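Local coordinates for protein putative hydrogenase (Pyrococcus furiosus, PDB 3LYU) that probably works as an oxidoreductase that carries a flavin and a [2Fe-2S] cluster, and is represented here by a single alpha/beta domain of the longer chain, at residues Pro35-Trp40 and Asn45-Leu50; Val68-Val73 and Glu104-Asp109; Val111-Val114 and Asp119-Gln122. All coordinates share one frame; numbering follows the deposited sequence.

Contact 1: residues Pro35-Trp40 and Asn45-Leu50; sequences PIAKAW and NDVTTL
Segments 35-40 and 45-50 close in on each other toward the turn, CA of Ala37 lying 6.5 Å from CA of Val47 and CA of Trp40 5.4 Å from CA of Asn45. At the closer end the carbonyl oxygen of Trp40 accepts two hydrogen bonds from one residue, Asn45: the backbone N at 3.0 Å and the side-chain ND2 at 2.9 Å. Both donors come from the same face of the carbonyl plane, and both bonds are bent, 138° at the hydrogen for ND2 and 144° for N. The Asn45 amide is held further by Glu16 O on ND2 and by the backbone N of Phe18 and of Gly19 on OD1, a buried double role that asparagine, donor and acceptor in one group, fills well. This is the helix-to-strand turn of a beta-alpha-beta unit, in which strand 20-26 precedes the helix. Beyond the turn, small apolar groups let helix and sheet approach closely. Ala37 CB meets the methyl CG2 of Thr49 at 3.6 Å and Val47 CG2 at 4.1 Å. Chi1 of Thr49 (59°) puts CG2 anti to the carbonyl carbon, so that the methyl faces Ala37 while OG1 bonds to His71 ND1. The Trp40 indole leads away from the strand: Ile36 CG2 lies 3.7 Å above its plane, offset toward the rim, NE1 bonds to Pro14 O, and Phe112 packs against it edge-to-face.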
loop_
_atom_site.group_PDB
_atom_site.type_symbol
_atom_site.label_atom_id
_atom_site.label_comp_id
_atom_site.label_asym_id
_atom_site.label_seq_id
_atom_site.Cartn_x
_atom_site.Cartn_y
_atom_site.Cartn_z
ATOM N N PRO B 35 12.436 -9.527 -17.210
ATOM C CA PRO B 35 12.507 -10.537 -16.147
ATOM C C PRO B 35 11.147 -11.005 -15.617
ATOM O O PRO B 35 11.003 -12.118 -15.135
ATOM C CB PRO B 35 13.357 -9.858 -15.080
ATOM C CG PRO B 35 13.132 -8.396 -15.338
ATOM C CD PRO B 35 13.183 -8.319 -16.824
ATOM N N ILE B 36 10.146 -10.155 -15.725
ATOM C CA ILE B 36 8.814 -10.507 -15.279
ATOM C C ILE B 36 8.161 -11.509 -16.223
ATOM O O ILE B 36 7.624 -12.528 -15.784
ATOM C CB ILE B 36 7.924 -9.261 -15.195
ATOM C CG1 ILE B 36 8.448 -8.340 -14.093
ATOM C CG2 ILE B 36 6.490 -9.658 -14.943
ATOM C CD1 ILE B 36 7.604 -7.093 -13.868
ATOM N N ALA B 37 8.200 -11.205 -17.520
ATOM C CA ALA B 37 7.612 -12.062 -18.551
ATOM C C ALA B 37 8.339 -13.401 -18.638
ATOM O O ALA B 37 7.741 -14.430 -18.920
ATOM C CB ALA B 37 7.658 -11.350 -19.902
ATOM N N LYS B 38 9.639 -13.377 -18.391
ATOM C CA LYS B 38 10.446 -14.581 -18.446
ATOM C C LYS B 38 9.981 -15.560 -17.382
ATOM O O LYS B 38 9.804 -16.748 -17.647
ATOM C CB LYS B 38 11.909 -14.221 -18.234
ATOM C CG LYS B 38 12.874 -15.351 -18.465
ATOM C CD LYS B 38 14.288 -14.838 -18.351
ATOM C CE LYS B 38 15.301 -15.945 -18.539
ATOM N NZ LYS B 38 16.680 -15.434 -18.265
ATOM N N ALA B 39 9.763 -15.043 -16.179
ATOM C CA ALA B 39 9.314 -15.842 -15.042
ATOM C C ALA B 39 7.869 -16.335 -15.183
ATOM O O ALA B 39 7.525 -17.408 -14.690
ATOM C CB ALA B 39 9.460 -15.045 -13.779
ATOM N N TRP B 40 7.017 -15.553 -15.840
ATOM C CA TRP B 40 5.635 -15.979 -16.025
ATOM C C TRP B 40 5.548 -17.139 -17.006
ATOM O O TRP B 40 4.721 -18.025 -16.847
ATOM C CB TRP B 40 4.766 -14.831 -16.526
ATOM C CG TRP B 40 4.207 -13.980 -15.432
ATOM C CD1 TRP B 40 3.976 -14.354 -14.133
ATOM C CD2 TRP B 40 3.708 -12.641 -15.554
ATOM N NE1 TRP B 40 3.359 -13.333 -13.441
ATOM C CE2 TRP B 40 3.181 -12.272 -14.288
ATOM C CE3 TRP B 40 3.647 -11.718 -16.612
ATOM C CZ2 TRP B 40 2.597 -11.021 -14.052
ATOM C CZ3 TRP B 40 3.064 -10.471 -16.378
ATOM C CH2 TRP B 40 2.544 -10.136 -15.101
ATOM N N ASN B 45 2.649 -19.804 -17.967
ATOM C CA ASN B 45 1.835 -18.802 -18.642
ATOM C C ASN B 45 2.251 -18.638 -20.103
ATOM O O ASN B 45 3.431 -18.689 -20.429
ATOM C CB ASN B 45 1.965 -17.450 -17.933
ATOM C CG ASN B 45 1.381 -17.465 -16.548
ATOM O OD1 ASN B 45 0.185 -17.656 -16.371
ATOM N ND2 ASN B 45 2.224 -17.267 -15.553
ATOM N N ASP B 46 1.276 -18.445 -20.980
ATOM C CA ASP B 46 1.549 -18.236 -22.396
ATOM C C ASP B 46 1.689 -16.730 -22.574
ATOM O O ASP B 46 0.748 -16.059 -22.996
ATOM C CB ASP B 46 0.380 -18.747 -23.243
ATOM C CG ASP B 46 0.540 -18.425 -24.717
ATOM O OD1 ASP B 46 1.450 -18.988 -25.358
ATOM O OD2 ASP B 46 -0.242 -17.607 -25.240
ATOM N N VAL B 47 2.856 -16.194 -22.242
ATOM C CA VAL B 47 3.044 -14.761 -22.360
ATOM C C VAL B 47 3.650 -14.358 -23.703
ATOM O O VAL B 47 4.578 -14.990 -24.205
ATOM C CB VAL B 47 3.913 -14.217 -21.182
ATOM C CG1 VAL B 47 5.250 -14.917 -21.155
ATOM C CG2 VAL B 47 4.100 -12.709 -21.311
ATOM N N THR B 48 3.079 -13.318 -24.301
ATOM C CA THR B 48 3.563 -12.790 -25.568
ATOM C C THR B 48 3.852 -11.331 -25.225
ATOM O O THR B 48 2.966 -10.607 -24.747
ATOM C CB THR B 48 2.493 -12.846 -26.666
ATOM O OG1 THR B 48 1.581 -11.762 -26.490
ATOM C CG2 THR B 48 1.717 -14.159 -26.600
ATOM N N THR B 49 5.092 -10.905 -25.441
ATOM C CA THR B 49 5.471 -9.542 -25.111
ATOM C C THR B 49 5.398 -8.595 -26.283
ATOM O O THR B 49 5.605 -8.978 -27.433
ATOM C CB THR B 49 6.911 -9.462 -24.529
ATOM O OG1 THR B 49 7.846 -9.991 -25.475
ATOM C CG2 THR B 49 7.009 -10.238 -23.222
ATOM N N LEU B 50 5.099 -7.344 -25.988
ATOM C CA LEU B 50 5.022 -6.343 -27.031
ATOM C C LEU B 50 5.911 -5.178 -26.639
ATOM O O LEU B 50 5.774 -4.638 -25.548
ATOM C CB LEU B 50 3.574 -5.868 -27.208
ATOM C CG LEU B 50 3.381 -4.566 -28.004
ATOM C CD1 LEU B 50 3.799 -4.773 -29.443
ATOM C CD2 LEU B 50 1.934 -4.114 -27.924
#

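Contact 2: residues Val68-Val73 and Glu104-Asp109; sequences VTRHIV and ESEDWD
Arg70 reaches across to Glu106, in the loop before strand 110-114, and the two meet in a salt bridge with NH1 of Arg70 2.9 Å from OE1 of Glu106. The bond is moderately straight, 150° at the hydrogen, and takes OE1 on its syn side. Guanidinium and carboxylate planes stand 81° apart, so the pair is held through one nitrogen and one oxygen, without the flat two-pronged pairing that coplanar groups allow. The other nitrogen, NH2, lies 3.3 Å from CH2 of Trp108; this is an approach of edge to edge, in the plane of the guanidinium and near that of the indole, and no cation-pi stack. Arginine suits the place because its length, added to that of Glu106, bridges backbones whose nearest CA atoms, those of Arg70 and Glu106, are 13.0 Å apart. CG of Arg70 is anti to the backbone N (chi1 -175°), which starts the chain toward the loop, and its later bends bring the guanidinium edge up to the acid and the indole edge. An alanine here is likely to leave Glu106 without this positive partner and the edge of Trp108 at CH2 without the guanidinium beside it. Another partner is Lys20, which forms a salt bridge to the same OE1 and a cation-pi contact with Trp108. Farther out, Trp108 NE1 bonds to Leu102 O in helix 84-104, its ring packs on Thr48, and the backbone of Arg70 is hydrogen-bonded to Thr49. The bridge thus ties strand 70-76, outermost within this chain in a parallel, Rossmann-like sheet, to the loop leading back from helix 84-104 to strand 110-114.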
loop_
_atom_site.group_PDB
_atom_site.type_symbol
_atom_site.label_atom_id
_atom_site.label_comp_id
_atom_site.label_asym_id
_atom_site.label_seq_id
_atom_site.Cartn_x
_atom_site.Cartn_y
_atom_site.Cartn_z
ATOM N N VAL B 68 9.656 -16.005 -24.080
ATOM C CA VAL B 68 8.198 -16.025 -24.154
ATOM C C VAL B 68 7.748 -16.798 -25.385
ATOM O O VAL B 68 8.546 -17.092 -26.267
ATOM C CB VAL B 68 7.614 -14.599 -24.227
ATOM C CG1 VAL B 68 8.093 -13.777 -23.044
ATOM C CG2 VAL B 68 8.015 -13.933 -25.540
ATOM N N THR B 69 6.466 -17.136 -25.454
ATOM C CA THR B 69 5.966 -17.876 -26.606
ATOM C C THR B 69 6.152 -17.004 -27.837
ATOM O O THR B 69 6.621 -17.478 -28.863
ATOM C CB THR B 69 4.472 -18.243 -26.460
ATOM O OG1 THR B 69 3.654 -17.102 -26.749
ATOM C CG2 THR B 69 4.186 -18.696 -25.053
ATOM N N ARG B 70 5.806 -15.723 -27.716
ATOM C CA ARG B 70 5.929 -14.775 -28.822
ATOM C C ARG B 70 6.294 -13.346 -28.402
ATOM O O ARG B 70 5.673 -12.767 -27.508
ATOM C CB ARG B 70 4.623 -14.728 -29.605
ATOM C CG ARG B 70 4.689 -13.867 -30.831
ATOM C CD ARG B 70 3.414 -13.085 -30.977
ATOM N NE ARG B 70 2.243 -13.876 -31.015
ATOM C CZ ARG B 70 1.098 -13.901 -30.341
ATOM N NH1 ARG B 70 0.296 -14.846 -30.777
ATOM N NH2 ARG B 70 0.715 -13.129 -29.331
ATOM N N HIS B 71 7.295 -12.779 -29.060
ATOM C CA HIS B 71 7.706 -11.417 -28.769
ATOM C C HIS B 71 7.476 -10.505 -29.967
ATOM O O HIS B 71 7.993 -10.758 -31.048
ATOM C CB HIS B 71 9.183 -11.363 -28.382
ATOM C CG HIS B 71 9.710 -9.966 -28.253
ATOM N ND1 HIS B 71 9.146 -9.034 -27.407
ATOM C CD2 HIS B 71 10.712 -9.327 -28.901
ATOM C CE1 HIS B 71 9.776 -7.881 -27.541
ATOM N NE2 HIS B 71 10.731 -8.032 -28.443
ATOM N N ILE B 72 6.714 -9.434 -29.767
ATOM C CA ILE B 72 6.417 -8.484 -30.843
ATOM C C ILE B 72 7.132 -7.149 -30.668
ATOM O O ILE B 72 7.146 -6.585 -29.572
ATOM C CB ILE B 72 4.892 -8.184 -30.936
ATOM C CG1 ILE B 72 4.095 -9.490 -31.027
ATOM C CG2 ILE B 72 4.615 -7.273 -32.131
ATOM C CD1 ILE B 72 4.570 -10.440 -32.119
ATOM N N VAL B 73 7.716 -6.641 -31.749
ATOM C CA VAL B 73 8.405 -5.357 -31.692
ATOM C C VAL B 73 7.800 -4.443 -32.751
ATOM O O VAL B 73 7.688 -4.819 -33.915
ATOM C CB VAL B 73 9.949 -5.498 -31.954
ATOM C CG1 VAL B 73 10.646 -4.153 -31.729
ATOM C CG2 VAL B 73 10.556 -6.547 -31.038
ATOM N N GLU B 104 -8.698 -7.806 -30.341
ATOM C CA GLU B 104 -9.790 -8.007 -31.289
ATOM C C GLU B 104 -9.487 -9.283 -32.059
ATOM O O GLU B 104 -10.376 -9.892 -32.655
ATOM C CB GLU B 104 -9.887 -6.817 -32.247
ATOM C CG GLU B 104 -11.281 -6.572 -32.800
ATOM C CD GLU B 104 -11.416 -5.198 -33.450
ATOM O OE1 GLU B 104 -11.121 -4.182 -32.783
ATOM O OE2 GLU B 104 -11.825 -5.133 -34.629
ATOM N N SER B 105 -8.214 -9.671 -32.037
ATOM C CA SER B 105 -7.766 -10.892 -32.689
ATOM C C SER B 105 -7.966 -12.021 -31.674
ATOM O O SER B 105 -9.095 -12.442 -31.417
ATOM C CB SER B 105 -6.286 -10.782 -33.088
ATOM O OG SER B 105 -5.841 -11.949 -33.761
ATOM N N GLU B 106 -6.874 -12.490 -31.083
ATOM C CA GLU B 106 -6.931 -13.564 -30.095
ATOM C C GLU B 106 -7.539 -13.127 -28.755
ATOM O O GLU B 106 -7.904 -11.960 -28.574
ATOM C CB GLU B 106 -5.522 -14.117 -29.889
ATOM C CG GLU B 106 -4.460 -13.028 -29.902
ATOM C CD GLU B 106 -3.185 -13.458 -30.604
ATOM O OE1 GLU B 106 -2.533 -14.410 -30.130
ATOM O OE2 GLU B 106 -2.837 -12.843 -31.633
ATOM N N ASP B 107 -7.660 -14.075 -27.826
ATOM C CA ASP B 107 -8.221 -13.785 -26.509
ATOM C C ASP B 107 -7.146 -13.916 -25.447
ATOM O O ASP B 107 -6.290 -14.794 -25.521
ATOM C CB ASP B 107 -9.383 -14.727 -26.204
ATOM C CG ASP B 107 -10.473 -14.644 -27.244
ATOM O OD1 ASP B 107 -10.969 -13.525 -27.493
ATOM O OD2 ASP B 107 -10.832 -15.692 -27.819
ATOM N N TRP B 108 -7.197 -13.036 -24.454
ATOM C CA TRP B 108 -6.197 -13.034 -23.399
ATOM C C TRP B 108 -6.814 -13.161 -22.026
ATOM O O TRP B 108 -7.985 -12.847 -21.829
ATOM C CB TRP B 108 -5.381 -11.741 -23.471
ATOM C CG TRP B 108 -4.845 -11.472 -24.835
ATOM C CD1 TRP B 108 -5.537 -10.995 -25.913
ATOM C CD2 TRP B 108 -3.524 -11.745 -25.296
ATOM N NE1 TRP B 108 -4.728 -10.961 -27.017
ATOM C CE2 TRP B 108 -3.486 -11.419 -26.667
ATOM C CE3 TRP B 108 -2.363 -12.240 -24.681
ATOM C CZ2 TRP B 108 -2.337 -11.572 -27.438
ATOM C CZ3 TRP B 108 -1.220 -12.393 -25.446
ATOM C CH2 TRP B 108 -1.216 -12.061 -26.815
ATOM N N ASP B 109 -6.004 -13.615 -21.076
ATOM C CA ASP B 109 -6.444 -13.783 -19.701
ATOM C C ASP B 109 -5.998 -12.603 -18.852
ATOM O O ASP B 109 -6.631 -12.274 -17.850
ATOM C CB ASP B 109 -5.869 -15.076 -19.127
ATOM C CG ASP B 109 -6.497 -16.309 -19.742
ATOM O OD1 ASP B 109 -7.700 -16.556 -19.484
ATOM O OD2 ASP B 109 -5.793 -17.025 -20.488
#

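Contact 3: residues Val111-Val114 and Asp119-Gln122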
loop_
_atom_site.group_PDB
_atom_site.type_symbol
_atom_site.label_atom_id
_atom_site.label_comp_id
_atom_site.label_asym_id
_atom_site.label_seq_id
_atom_site.Cartn_x
_atom_site.Cartn_y
_atom_site.Cartn_z
ATOM N N VAL B 111 -3.438 -8.663 -19.017
ATOM C CA VAL B 111 -2.582 -7.706 -19.694
ATOM C C VAL B 111 -1.811 -6.951 -18.615
ATOM O O VAL B 111 -2.378 -6.522 -17.613
ATOM C CB VAL B 111 -3.379 -6.710 -20.576
ATOM C CG1 VAL B 111 -4.445 -6.034 -19.762
ATOM C CG2 VAL B 111 -2.436 -5.676 -21.179
ATOM N N PHE B 112 -0.503 -6.839 -18.810
ATOM C CA PHE B 112 0.355 -6.139 -17.874
ATOM C C PHE B 112 1.230 -5.180 -18.653
ATOM O O PHE B 112 1.787 -5.537 -19.680
ATOM C CB PHE B 112 1.209 -7.137 -17.104
ATOM C CG PHE B 112 2.367 -6.515 -16.378
ATOM C CD1 PHE B 112 3.658 -6.592 -16.905
ATOM C CD2 PHE B 112 2.180 -5.884 -15.152
ATOM C CE1 PHE B 112 4.748 -6.058 -16.220
ATOM C CE2 PHE B 112 3.266 -5.342 -14.454
ATOM C CZ PHE B 112 4.550 -5.433 -14.991
HETATM N N MSE B 113 1.345 -3.953 -18.167
HETATM C CA MSE B 113 2.154 -2.979 -18.859
HETATM C C MSE B 113 3.014 -2.094 -17.979
HETATM O O MSE B 113 2.666 -1.773 -16.838
HETATM C CB MSE B 113 1.277 -2.078 -19.711
HETATM C CG MSE B 113 2.105 -1.207 -20.610
HETATM SE SE MSE B 113 1.146 0.196 -21.427
HETATM C CE MSE B 113 2.466 1.597 -21.293
ATOM N N VAL B 114 4.147 -1.697 -18.543
ATOM C CA VAL B 114 5.081 -0.797 -17.887
ATOM C C VAL B 114 5.564 0.230 -18.931
ATOM O O VAL B 114 6.151 -0.120 -19.941
ATOM C CB VAL B 114 6.275 -1.582 -17.240
ATOM C CG1 VAL B 114 6.734 -2.688 -18.163
ATOM C CG2 VAL B 114 7.435 -0.634 -16.933
ATOM N N ASP B 119 0.552 6.493 -21.488
ATOM C CA ASP B 119 0.301 5.401 -22.410
ATOM C C ASP B 119 -0.426 4.305 -21.663
ATOM O O ASP B 119 -1.177 3.540 -22.264
ATOM C CB ASP B 119 1.610 4.849 -22.973
ATOM C CG ASP B 119 2.291 5.819 -23.893
ATOM O OD1 ASP B 119 1.637 6.276 -24.846
ATOM O OD2 ASP B 119 3.475 6.127 -23.671
ATOM N N GLN B 120 -0.192 4.227 -20.354
ATOM C CA GLN B 120 -0.853 3.220 -19.535
ATOM C C GLN B 120 -2.335 3.533 -19.498
ATOM O O GLN B 120 -3.167 2.639 -19.431
ATOM C CB GLN B 120 -0.280 3.216 -18.123
ATOM C CG GLN B 120 1.169 2.830 -18.080
ATOM C CD GLN B 120 1.608 2.467 -16.701
ATOM O OE1 GLN B 120 1.643 3.306 -15.808
ATOM N NE2 GLN B 120 1.936 1.202 -16.508
ATOM N N LYS B 121 -2.658 4.814 -19.543
ATOM C CA LYS B 121 -4.037 5.240 -19.548
ATOM C C LYS B 121 -4.681 4.867 -20.878
ATOM O O LYS B 121 -5.723 4.210 -20.907
ATOM C CB LYS B 121 -4.123 6.749 -19.360
ATOM C CG LYS B 121 -3.735 7.239 -17.988
ATOM C CD LYS B 121 -4.028 8.724 -17.901
ATOM C CE LYS B 121 -3.834 9.246 -16.498
ATOM N NZ LYS B 121 -4.180 10.698 -16.431
ATOM N N GLN B 122 -4.057 5.287 -21.978
ATOM C CA GLN B 122 -4.582 5.010 -23.318
ATOM C C GLN B 122 -4.722 3.516 -23.607
ATOM O O GLN B 122 -5.631 3.086 -24.322
ATOM C CB GLN B 122 -3.692 5.663 -24.383
ATOM C CG GLN B 122 -3.739 7.192 -24.382
ATOM C CD GLN B 122 -3.092 7.805 -25.622
ATOM O OE1 GLN B 122 -3.516 7.540 -26.755
ATOM N NE2 GLN B 122 -2.058 8.633 -25.411
#
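The carbonyl oxygen of Met113 and the amide nitrogen NE2 of Gln120 lie 3.1 Å apart, the closest polar approach between segments 111-114 and 119-122. The strand and helix they belong to open a beta-alpha-beta unit that is completed by strand 134-136, at one side of the five-stranded, Rossmann-like parallel sheet; a short loop turns the chain from strand into helix, and the helix then packs back over the sheet. Gln120 has CG anti to its carbonyl carbon (chi1 -64°) and runs extended beyond it, which carries the amide from the helix to the strand and also sets NE2 4.0 Å from CA of Val114. Glutamine fits because its methylene groups pack against apolar neighbours while its amide can end beside a peptide oxygen. Met113, present as selenomethionine, makes the apolar part of the contact. Its side chain starts from the sheet nearly straight and bends at the last torsion (chi3 140°), crossing Asp119 and Gln120 obliquely in the first turn of the helix; a long flexible chain of this kind can bend its end to meet both. Ile24 and Ala26 of the neighbouring strand 20-26 also touch it. Asp119 offers only its CB to this layer, while its OD1 is hydrogen-bonded to Ser92 OG of helix 84-104. On the outer side, Gln120 and Lys121 pack on Pro8 of the third subunit, and Lys121 forms a salt bridge to Glu16 of the fourth. At the end of Met113 the methyl CE lies 3.7 Å from CG of Gln120 and 3.8 Å from CB of Asp119.

Overall arrangement
From the N terminus, strand 20-26 leads into helix 29-42, and contact 1 closes the short turn to strand 46-54. Contact 2 spans a much longer loop, with helix 84-104 inside it, and joins strand 70-76 to the approach to strand 110-114. Contact 3 then closes the tight turn from that strand into helix 117-130. The three follow in series, none nested or crossed. All reach one parallel sheet: contacts 1 and 2 meet where strands 46-54 and 70-76 are neighbours, their centres about 10 Å apart, while contacts 1 and 3 touch through Ile36 and Trp40 against Phe112. Contacts 2 and 3 adjoin only along the sequence.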